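Local coordinates for leucine aminopeptidase (Fimbriiglobus ruber, PDB 7D1B), which probably acts as a zinc-dependent glutaminyl cyclase of the M28 peptidase family, converting the N-terminal glutamine of peptides to pyroglutamate, at residues A[58-62]-A[153-158]; A[91-97]-A[110-116]; A[128-134]-A[182-188]. One frame throughout, in Å; residues are numbered along the deposited sequence.

Three contacts tie one metalloenzyme chain together from its sheet margin to its metal site. From the N terminus, helix 51-63 comes first; it meets the start of helix 153-167 in interaction 1, closing a long loop. Nested within that loop, the hairpin of strands 91-99 and 108-117 forms interaction 2 at the edge of the mixed sheet. Strand 123-130 then opens interaction 3, which closes on strand 178-184 after the chain has passed through helix 153-167, and it therefore crosses interaction 1. Interactions 1 and 3 share the zinc ion and meet where Asp155 OD1 binds His130 NE2. Interactions 2 and 3 are joined within the sheet, strand 108-117 lying beside 178-184.

Interaction 1. Residues A[58-62]-A[153-158]; sequences VQQLC and ANDGTA. With ZN (zinc ion), chain B.
The Thr157 methyl, CG2, packs against Leu61 and Cys62 where helix 51-63 crosses the first turns of helix 153-167, a helix-on-helix layer of the alpha/beta fold of M28 enzymes. The axes of the two segments approach to 9.8 Å and are nearly perpendicular, at 92°, and the crossing is filled by small and branched side chains. Thr157 CG2 lies 3.7 Å from Leu61 CB and 4.0 Å from Cys62 SG, the side chains of Leu61 and Thr157 running by one another, each headed the other way. Cys62 SG also rests 3.9 Å from Ala153 CB. Val58 divides its two branches: CG1 faces Ala153 CB at 4.1 Å, whereas CG2 touches the backbone of the next turn at Ala158 CA.

One layer further out, the rotation of Thr157 is fixed by its other branch. With CG2 anti to the backbone N, OG1 sits beside that N (chi1 -47°) and hydrogen-bonds with Ser152 O and Arg67 NH1. Leu61 continues the apolar seam onto Ala160 and Met164 of helix 153-167. The contacted turn, 153-157, is a wider pi-type turn, and Gly156 supplies its positive phi of 82°. That turn carries the metal ligand Asp155 away from the helix crossing: with Glu188, His309 and a water it completes the zinc site, Asp155 OD2 standing 2.0 Å from the zinc ion.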
loop_
_atom_site.group_PDB
_atom_site.type_symbol
_atom_site.label_atom_id
_atom_site.label_comp_id
_atom_site.label_asym_id
_atom_site.label_seq_id
_atom_site.Cartn_x
_atom_site.Cartn_y
_atom_site.Cartn_z
ATOM N N VAL A 58 10.533 -4.477 7.296
ATOM C CA VAL A 58 10.313 -3.076 7.685
ATOM C C VAL A 58 11.625 -2.447 8.142
ATOM O O VAL A 58 11.978 -1.327 7.742
ATOM C CB VAL A 58 9.239 -2.935 8.777
ATOM C CG1 VAL A 58 9.104 -1.462 9.167
ATOM C CG2 VAL A 58 7.906 -3.485 8.307
ATOM N N GLN A 59 12.343 -3.145 9.027
ATOM C CA GLN A 59 13.602 -2.616 9.539
ATOM C C GLN A 59 14.595 -2.382 8.407
ATOM O O GLN A 59 15.311 -1.377 8.398
ATOM C CB GLN A 59 14.183 -3.586 10.563
ATOM C CG GLN A 59 15.428 -3.051 11.255
ATOM C CD GLN A 59 15.090 -1.931 12.217
ATOM O OE1 GLN A 59 14.295 -2.121 13.141
ATOM N NE2 GLN A 59 15.675 -0.756 12.000
ATOM N N GLN A 60 14.667 -3.305 7.451
ATOM C CA GLN A 60 15.616 -3.165 6.350
ATOM C C GLN A 60 15.327 -1.917 5.526
ATOM O O GLN A 60 16.238 -1.134 5.185
ATOM C CB GLN A 60 15.546 -4.411 5.469
ATOM C CG GLN A 60 16.454 -4.336 4.264
ATOM C CD GLN A 60 16.380 -5.554 3.357
ATOM O OE1 GLN A 60 15.651 -6.517 3.631
ATOM N NE2 GLN A 60 17.143 -5.516 2.267
ATOM N N LEU A 61 14.044 -1.713 5.194
ATOM C CA LEU A 61 13.685 -0.536 4.409
ATOM C C LEU A 61 13.946 0.739 5.198
ATOM O O LEU A 61 14.492 1.709 4.660
ATOM C CB LEU A 61 12.232 -0.629 3.934
ATOM C CG LEU A 61 11.944 -1.765 2.946
ATOM C CD1 LEU A 61 10.467 -1.823 2.637
ATOM C CD2 LEU A 61 12.739 -1.598 1.656
ATOM N N CYS A 62 13.604 0.753 6.487
ATOM C CA CYS A 62 13.888 1.937 7.290
ATOM C C CYS A 62 15.384 2.178 7.443
ATOM O O CYS A 62 15.807 3.332 7.537
ATOM C CB CYS A 62 13.210 1.852 8.657
ATOM S SG CYS A 62 11.418 1.989 8.600
ATOM N N ALA A 153 7.684 4.162 9.381
ATOM C CA ALA A 153 7.665 2.695 9.371
ATOM C C ALA A 153 6.292 2.124 9.024
ATOM O O ALA A 153 6.201 1.146 8.275
ATOM C CB ALA A 153 8.107 2.145 10.717
ATOM N N ASN A 154 5.224 2.684 9.584
ATOM C CA ASN A 154 3.874 2.174 9.372
ATOM C C ASN A 154 3.164 2.872 8.217
ATOM O O ASN A 154 1.958 2.709 8.054
ATOM C CB ASN A 154 3.063 2.344 10.659
ATOM C CG ASN A 154 1.785 1.508 10.684
ATOM O OD1 ASN A 154 1.725 0.395 10.138
ATOM N ND2 ASN A 154 0.758 2.036 11.342
ATOM N N ASP A 155 3.882 3.654 7.422
ATOM C CA ASP A 155 3.264 4.586 6.488
ATOM C C ASP A 155 3.981 4.390 5.159
ATOM O O ASP A 155 5.059 4.947 4.919
ATOM C CB ASP A 155 3.410 5.972 7.095
ATOM C CG ASP A 155 2.728 7.061 6.300
ATOM O OD1 ASP A 155 2.299 6.836 5.148
ATOM O OD2 ASP A 155 2.640 8.209 6.842
ATOM N N GLY A 156 3.405 3.545 4.308
ATOM C CA GLY A 156 4.051 3.089 3.087
ATOM C C GLY A 156 5.011 1.942 3.326
ATOM O O GLY A 156 4.862 0.868 2.739
ATOM N N THR A 157 5.978 2.145 4.226
ATOM C CA THR A 157 7.054 1.177 4.407
ATOM C C THR A 157 6.482 -0.192 4.737
ATOM O O THR A 157 6.907 -1.204 4.172
ATOM C CB THR A 157 7.995 1.638 5.520
ATOM O OG1 THR A 157 8.325 3.017 5.321
ATOM C CG2 THR A 157 9.259 0.813 5.495
ATOM N N ALA A 158 5.537 -0.250 5.682
ATOM C CA ALA A 158 5.025 -1.550 6.104
ATOM C C ALA A 158 4.285 -2.261 4.982
ATOM O O ALA A 158 4.297 -3.496 4.936
ATOM C CB ALA A 158 4.134 -1.407 7.334
HETATM ZN ZN ZN B . 1.896 9.642 5.727
HETATM O O HOH W 1 -0.163 9.199 5.741
#

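Interaction 2. Residues A[91-97]-A[110-116]; sequences KVVRQEF and MTNLIAS
Phe97 lays its ring over Met110, whose CB makes a CH-pi contact above one face, 3.5 Å from the ring centroid. A first torsion of 62°, which wedges CG between the backbone N and the carbonyl carbon, folds the ring back across its partner strand; the ring of His210 stacks with that of Phe97.

On the same face, Gln95 and Asn112 join their amides. Asn112 ND2 gives a nearly straight bond, 178° at the hydrogen, to Gln95 OE1 at 2.9 Å, although the two amide planes are turned 39° apart. ND2 also binds Gly207 O, and OD1 accepts from Asp185 N, so three bonds hold the Asn112 amide in place. The extended chain of Gln95 passes Ile114, whose CD1 lies 3.7 Å from Gln95 NE2.

The other face is built differently. Arg94 bends at its third torsion and grips Glu96 OE2 side-on with two nitrogens, the NE contact being 2.8 Å. This salt bridge steadies the guanidinium, and Thr111 CG2 stands 3.7 Å above its plane, over the centre. Farther along, Val92 CG1 meets Leu113 CD1 in one of the two modelled conformers of that leucine.

Between the two faces, pairs of backbone hydrogen bonds link Lys91 with Ser116, Val93 with Ile114, Gln95 with Asn112 and Phe97 with Met110. Helix 206-218 packs against the Gln95 face and helix 72-87 against the Val92 face, while Leu113 and Ala115 bond onward to Leu183 and Phe181. The whole is an antiparallel beta hairpin at the margin of a mixed sheet sandwiched between helices.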
loop_
_atom_site.group_PDB
_atom_site.type_symbol
_atom_site.label_atom_id
_atom_site.label_comp_id
_atom_site.label_asym_id
_atom_site.label_seq_id
_atom_site.Cartn_x
_atom_site.Cartn_y
_atom_site.Cartn_z
ATOM N N LYS A 91 7.550 -10.535 -12.279
ATOM C CA LYS A 91 8.057 -9.629 -13.305
ATOM C C LYS A 91 7.932 -8.202 -12.788
ATOM O O LYS A 91 6.853 -7.795 -12.362
ATOM C CB LYS A 91 7.242 -9.770 -14.584
ATOM C CG LYS A 91 7.736 -8.851 -15.667
ATOM C CD LYS A 91 7.259 -9.319 -17.022
ATOM C CE LYS A 91 7.921 -8.535 -18.146
ATOM N NZ LYS A 91 7.450 -7.132 -18.174
ATOM N N VAL A 92 9.024 -7.442 -12.812
ATOM C CA VAL A 92 9.024 -6.094 -12.244
ATOM C C VAL A 92 9.117 -5.085 -13.378
ATOM O O VAL A 92 10.022 -5.172 -14.216
ATOM C CB VAL A 92 10.163 -5.902 -11.226
ATOM C CG1 VAL A 92 10.221 -4.449 -10.742
ATOM C CG2 VAL A 92 9.999 -6.849 -10.045
ATOM N N VAL A 93 8.199 -4.117 -13.385
ATOM C CA VAL A 93 8.173 -3.039 -14.366
ATOM C C VAL A 93 8.211 -1.714 -13.623
ATOM O O VAL A 93 7.629 -1.567 -12.544
ATOM C CB VAL A 93 6.957 -3.159 -15.319
ATOM C CG1 VAL A 93 6.691 -1.878 -16.085
ATOM C CG2 VAL A 93 7.162 -4.322 -16.290
ATOM N N ARG A 94 8.909 -0.754 -14.206
ATOM C CA ARG A 94 8.979 0.610 -13.699
ATOM C C ARG A 94 8.049 1.506 -14.505
ATOM O O ARG A 94 7.993 1.401 -15.733
ATOM C CB ARG A 94 10.410 1.130 -13.845
ATOM C CG ARG A 94 11.434 0.350 -13.030
ATOM C CD ARG A 94 12.866 0.703 -13.423
ATOM N NE ARG A 94 13.170 2.109 -13.206
ATOM C CZ ARG A 94 13.615 2.616 -12.059
ATOM N NH1 ARG A 94 13.814 1.833 -11.005
ATOM N NH2 ARG A 94 13.852 3.920 -11.969
ATOM N N GLN A 95 7.339 2.399 -13.829
ATOM C CA GLN A 95 6.608 3.473 -14.499
ATOM C C GLN A 95 7.305 4.762 -14.106
ATOM O O GLN A 95 7.097 5.273 -13.002
ATOM C CB GLN A 95 5.144 3.561 -14.091
ATOM C CG GLN A 95 4.323 2.345 -14.255
ATOM C CD GLN A 95 2.837 2.639 -14.017
ATOM O OE1 GLN A 95 2.448 3.437 -13.132
ATOM N NE2 GLN A 95 1.993 2.005 -14.826
ATOM N N GLU A 96 8.142 5.275 -15.000
ATOM C CA GLU A 96 8.937 6.460 -14.728
ATOM C C GLU A 96 8.228 7.688 -15.275
ATOM O O GLU A 96 7.715 7.670 -16.395
ATOM C CB GLU A 96 10.307 6.322 -15.400
ATOM C CG GLU A 96 11.127 5.139 -14.879
ATOM C CD GLU A 96 12.466 4.983 -15.574
ATOM O OE1 GLU A 96 12.711 5.647 -16.610
ATOM O OE2 GLU A 96 13.284 4.189 -15.069
ATOM N N PHE A 97 8.227 8.768 -14.499
ATOM C CA PHE A 97 7.594 10.007 -14.931
ATOM C C PHE A 97 8.201 11.159 -14.142
ATOM O O PHE A 97 8.970 10.951 -13.208
ATOM C CB PHE A 97 6.062 9.940 -14.825
ATOM C CG PHE A 97 5.530 9.729 -13.422
ATOM C CD1 PHE A 97 5.554 8.478 -12.818
ATOM C CD2 PHE A 97 4.957 10.790 -12.727
ATOM C CE1 PHE A 97 5.036 8.308 -11.531
ATOM C CE2 PHE A 97 4.431 10.628 -11.460
ATOM C CZ PHE A 97 4.467 9.396 -10.858
ATOM N N MET A 110 9.884 10.500 -10.584
ATOM C CA MET A 110 9.051 9.568 -9.847
ATOM C C MET A 110 9.077 8.231 -10.569
ATOM O O MET A 110 9.158 8.174 -11.808
ATOM C CB MET A 110 7.609 10.073 -9.803
ATOM C CG MET A 110 7.479 11.401 -9.141
ATOM S SD MET A 110 7.388 11.115 -7.367
ATOM C CE MET A 110 6.991 12.769 -6.752
ATOM N N THR A 111 8.956 7.155 -9.793
ATOM C CA THR A 111 8.884 5.811 -10.372
ATOM C C THR A 111 7.895 4.974 -9.576
ATOM O O THR A 111 8.137 4.696 -8.396
ATOM C CB THR A 111 10.254 5.111 -10.366
ATOM O OG1 THR A 111 11.235 5.956 -10.970
ATOM C CG2 THR A 111 10.192 3.793 -11.148
ATOM N N ASN A 112 6.798 4.546 -10.204
ATOM C CA ASN A 112 6.002 3.489 -9.592
ATOM C C ASN A 112 6.642 2.149 -9.937
ATOM O O ASN A 112 7.211 1.975 -11.014
ATOM C CB ASN A 112 4.576 3.467 -10.143
ATOM C CG ASN A 112 3.778 4.723 -9.834
ATOM O OD1 ASN A 112 3.976 5.383 -8.800
ATOM N ND2 ASN A 112 2.836 5.035 -10.722
ATOM N N LEU A 113 6.565 1.201 -9.016
ATOM C CA LEU A 113 7.080 -0.145 -9.262
ATOM C C LEU A 113 5.916 -1.125 -9.287
ATOM O O LEU A 113 5.026 -1.065 -8.440
ATOM C CB LEU A 113 8.055 -0.554 -8.161
ATOM C CG LEU A 113 9.215 -1.529 -8.351
ATOM C CD1 LEU A 113 10.130 -1.050 -9.463
ATOM C CD2 LEU A 113 10.015 -1.710 -7.067
ATOM N N ILE A 114 5.910 -2.027 -10.258
ATOM C CA ILE A 114 4.871 -3.043 -10.353
ATOM C C ILE A 114 5.558 -4.397 -10.362
ATOM O O ILE A 114 6.406 -4.656 -11.218
ATOM C CB ILE A 114 4.009 -2.870 -11.610
ATOM C CG1 ILE A 114 3.384 -1.472 -11.659
ATOM C CG2 ILE A 114 2.933 -3.973 -11.675
ATOM C CD1 ILE A 114 2.837 -1.102 -13.030
ATOM N N ALA A 115 5.189 -5.262 -9.425
ATOM C CA ALA A 115 5.661 -6.647 -9.388
ATOM C C ALA A 115 4.464 -7.538 -9.702
ATOM O O ALA A 115 3.516 -7.601 -8.919
ATOM C CB ALA A 115 6.269 -6.991 -8.033
ATOM N N SER A 116 4.503 -8.200 -10.857
ATOM C CA SER A 116 3.349 -8.896 -11.403
ATOM C C SER A 116 3.496 -10.395 -11.234
ATOM O O SER A 116 4.558 -10.970 -11.521
ATOM C CB SER A 116 3.185 -8.583 -12.893
ATOM O OG SER A 116 2.784 -7.264 -13.136
HETATM O O HOH W 2 4.946 -6.018 -14.003
#

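Interaction 3. Residues A[128-134]-A[182-188]; sequences CSHYDTR and VLFDGEE. With ZN (zinc ion), chain B.
Chi1 of Asp132, 66°, places its carboxylate against the amides of Glu187 and Glu188, and a value of 58° in Glu188, followed by a straight chain, brings that carboxylate back to Arg134. Asp132 OD2 accepts Glu188 N on its syn lone pair at 3.0 Å. Its other oxygen, OD1, takes two donors from opposite faces of the carboxylate: Glu187 N at 3.0 Å and His130 ND1 at 2.8 Å, with OD1 close to the plane of the imidazole. His130 is thus fixed at one nitrogen, while NE2 binds the zinc ligand Asp155. Glu187 OE1 sits over the centre of the ring, 3.0 Å above its plane.

Arg134 NH2 reaches Glu188 OE1 at 2.9 Å in a salt bridge, with the guanidinium and carboxylate planes 85° apart. Glu188 OE2 binds the zinc ion at 1.9 Å and also accepts from a water held by Arg134 N.

These loops extend from neighbouring parallel strands, 123-130 and 178-184, joined by a beta-alpha-beta crossover through helix 153-167. Ser129 O receives Phe184 N, and Phe184 O receives Tyr131 N; Leu183 CB stands over the Tyr131 ring face in a CH-pi contact. The bonds form a relay from Asp132 through His130 to Asp155, probably helping to orient it, and Arg134 holds Glu188 OE1 while OE2 makes the short bond to zinc, probably limiting the carboxylate's rotation.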
loop_
_atom_site.group_PDB
_atom_site.type_symbol
_atom_site.label_atom_id
_atom_site.label_comp_id
_atom_site.label_asym_id
_atom_site.label_seq_id
_atom_site.Cartn_x
_atom_site.Cartn_y
_atom_site.Cartn_z
ATOM N N CYS A 128 -1.620 -2.749 -3.211
ATOM C CA CYS A 128 -0.829 -1.542 -3.435
ATOM C C CYS A 128 -0.491 -0.846 -2.120
ATOM O O CYS A 128 -1.092 -1.094 -1.069
ATOM C CB CYS A 128 -1.489 -0.604 -4.473
ATOM S SG CYS A 128 -3.114 0.008 -4.042
ATOM N N SER A 129 0.478 0.062 -2.224
ATOM C CA SER A 129 0.976 0.839 -1.095
ATOM C C SER A 129 1.775 1.976 -1.701
ATOM O O SER A 129 2.343 1.809 -2.775
ATOM C CB SER A 129 1.920 -0.030 -0.255
ATOM O OG SER A 129 2.455 0.678 0.842
ATOM N N HIS A 130 1.873 3.108 -0.996
ATOM C CA HIS A 130 2.910 4.058 -1.393
ATOM C C HIS A 130 4.252 3.588 -0.845
ATOM O O HIS A 130 4.315 2.728 0.043
ATOM C CB HIS A 130 2.567 5.514 -1.026
ATOM C CG HIS A 130 2.906 5.924 0.381
ATOM N ND1 HIS A 130 3.923 6.814 0.663
ATOM C CD2 HIS A 130 2.310 5.652 1.566
ATOM C CE1 HIS A 130 3.954 7.047 1.966
ATOM N NE2 HIS A 130 2.987 6.352 2.537
ATOM N N TYR A 131 5.342 4.129 -1.393
ATOM C CA TYR A 131 6.653 3.783 -0.868
ATOM C C TYR A 131 7.603 4.972 -0.791
ATOM O O TYR A 131 8.728 4.802 -0.315
ATOM C CB TYR A 131 7.292 2.565 -1.565
ATOM C CG TYR A 131 7.858 2.740 -2.966
ATOM C CD1 TYR A 131 7.323 3.631 -3.898
ATOM C CD2 TYR A 131 8.914 1.952 -3.369
ATOM C CE1 TYR A 131 7.864 3.739 -5.188
ATOM C CE2 TYR A 131 9.455 2.052 -4.640
ATOM C CZ TYR A 131 8.932 2.945 -5.548
ATOM O OH TYR A 131 9.500 3.012 -6.800
ATOM N N ASP A 132 7.194 6.166 -1.216
ATOM C CA ASP A 132 7.947 7.357 -0.847
ATOM C C ASP A 132 7.709 7.655 0.626
ATOM O O ASP A 132 6.685 7.283 1.193
ATOM C CB ASP A 132 7.536 8.548 -1.714
ATOM C CG ASP A 132 6.097 8.982 -1.469
ATOM O OD1 ASP A 132 5.173 8.123 -1.518
ATOM O OD2 ASP A 132 5.875 10.196 -1.259
ATOM N N THR A 133 8.657 8.326 1.262
ATOM C CA THR A 133 8.459 8.750 2.642
ATOM C C THR A 133 8.312 10.261 2.692
ATOM O O THR A 133 8.972 10.997 1.944
ATOM C CB THR A 133 9.551 8.243 3.592
ATOM O OG1 THR A 133 10.841 8.743 3.203
ATOM C CG2 THR A 133 9.580 6.712 3.619
ATOM N N ARG A 134 7.448 10.724 3.578
ATOM C CA ARG A 134 7.186 12.148 3.697
ATOM C C ARG A 134 8.468 12.875 4.105
ATOM O O ARG A 134 9.233 12.367 4.930
ATOM C CB ARG A 134 6.131 12.360 4.773
ATOM C CG ARG A 134 5.462 13.711 4.727
ATOM C CD ARG A 134 4.404 13.811 5.825
ATOM N NE ARG A 134 3.784 15.123 5.835
ATOM C CZ ARG A 134 2.636 15.449 5.251
ATOM N NH1 ARG A 134 2.218 16.713 5.307
ATOM N NH2 ARG A 134 1.923 14.545 4.588
ATOM N N VAL A 182 1.628 -3.109 -6.527
ATOM C CA VAL A 182 1.913 -1.800 -7.098
ATOM C C VAL A 182 2.387 -0.890 -5.970
ATOM O O VAL A 182 1.679 -0.702 -4.968
ATOM C CB VAL A 182 0.692 -1.207 -7.828
ATOM C CG1 VAL A 182 1.037 0.160 -8.415
ATOM C CG2 VAL A 182 0.191 -2.184 -8.910
ATOM N N LEU A 183 3.579 -0.319 -6.146
ATOM C CA LEU A 183 4.163 0.629 -5.206
ATOM C C LEU A 183 4.123 2.015 -5.838
ATOM O O LEU A 183 4.758 2.256 -6.881
ATOM C CB LEU A 183 5.590 0.217 -4.859
ATOM C CG LEU A 183 5.578 -1.054 -4.000
ATOM C CD1 LEU A 183 6.907 -1.751 -4.092
ATOM C CD2 LEU A 183 5.216 -0.711 -2.578
ATOM N N PHE A 184 3.350 2.912 -5.226
ATOM C CA PHE A 184 3.182 4.271 -5.732
ATOM C C PHE A 184 4.249 5.196 -5.171
ATOM O O PHE A 184 4.407 5.318 -3.948
ATOM C CB PHE A 184 1.829 4.840 -5.324
ATOM C CG PHE A 184 0.645 4.051 -5.820
ATOM C CD1 PHE A 184 0.449 3.797 -7.180
ATOM C CD2 PHE A 184 -0.298 3.570 -4.915
ATOM C CE1 PHE A 184 -0.666 3.083 -7.612
ATOM C CE2 PHE A 184 -1.410 2.868 -5.350
ATOM C CZ PHE A 184 -1.589 2.622 -6.692
ATOM N N ASP A 185 4.953 5.887 -6.064
ATOM C CA ASP A 185 5.802 6.987 -5.645
ATOM C C ASP A 185 4.946 8.231 -5.385
ATOM O O ASP A 185 3.775 8.314 -5.777
ATOM C CB ASP A 185 6.821 7.274 -6.749
ATOM C CG ASP A 185 8.124 7.907 -6.244
ATOM O OD1 ASP A 185 8.196 8.417 -5.093
ATOM O OD2 ASP A 185 9.103 7.876 -7.030
ATOM N N GLY A 186 5.548 9.206 -4.718
ATOM C CA GLY A 186 4.993 10.546 -4.686
ATOM C C GLY A 186 3.616 10.648 -4.072
ATOM O O GLY A 186 2.841 11.542 -4.439
ATOM N N GLU A 187 3.286 9.774 -3.113
ATOM C CA GLU A 187 2.024 9.971 -2.410
ATOM C C GLU A 187 2.063 11.235 -1.567
ATOM O O GLU A 187 1.073 11.964 -1.496
ATOM C CB GLU A 187 1.666 8.781 -1.530
ATOM C CG GLU A 187 0.260 8.908 -0.943
ATOM C CD GLU A 187 0.247 9.054 0.525
ATOM O OE1 GLU A 187 1.183 8.588 1.202
ATOM O OE2 GLU A 187 -0.729 9.654 1.006
ATOM N N GLU A 188 3.182 11.493 -0.895
ATOM C CA GLU A 188 3.245 12.611 0.037
ATOM C C GLU A 188 4.648 13.219 0.047
ATOM O O GLU A 188 5.320 13.326 1.083
ATOM C CB GLU A 188 2.693 12.246 1.413
ATOM C CG GLU A 188 3.358 11.094 2.114
ATOM C CD GLU A 188 2.699 10.844 3.463
ATOM O OE1 GLU A 188 1.906 11.724 3.928
ATOM O OE2 GLU A 188 2.926 9.766 4.075
HETATM ZN ZN ZN B . 1.896 9.642 5.727
HETATM O O HOH W 3 5.531 8.804 4.439
HETATM O O HOH W 1 -0.163 9.199 5.741
#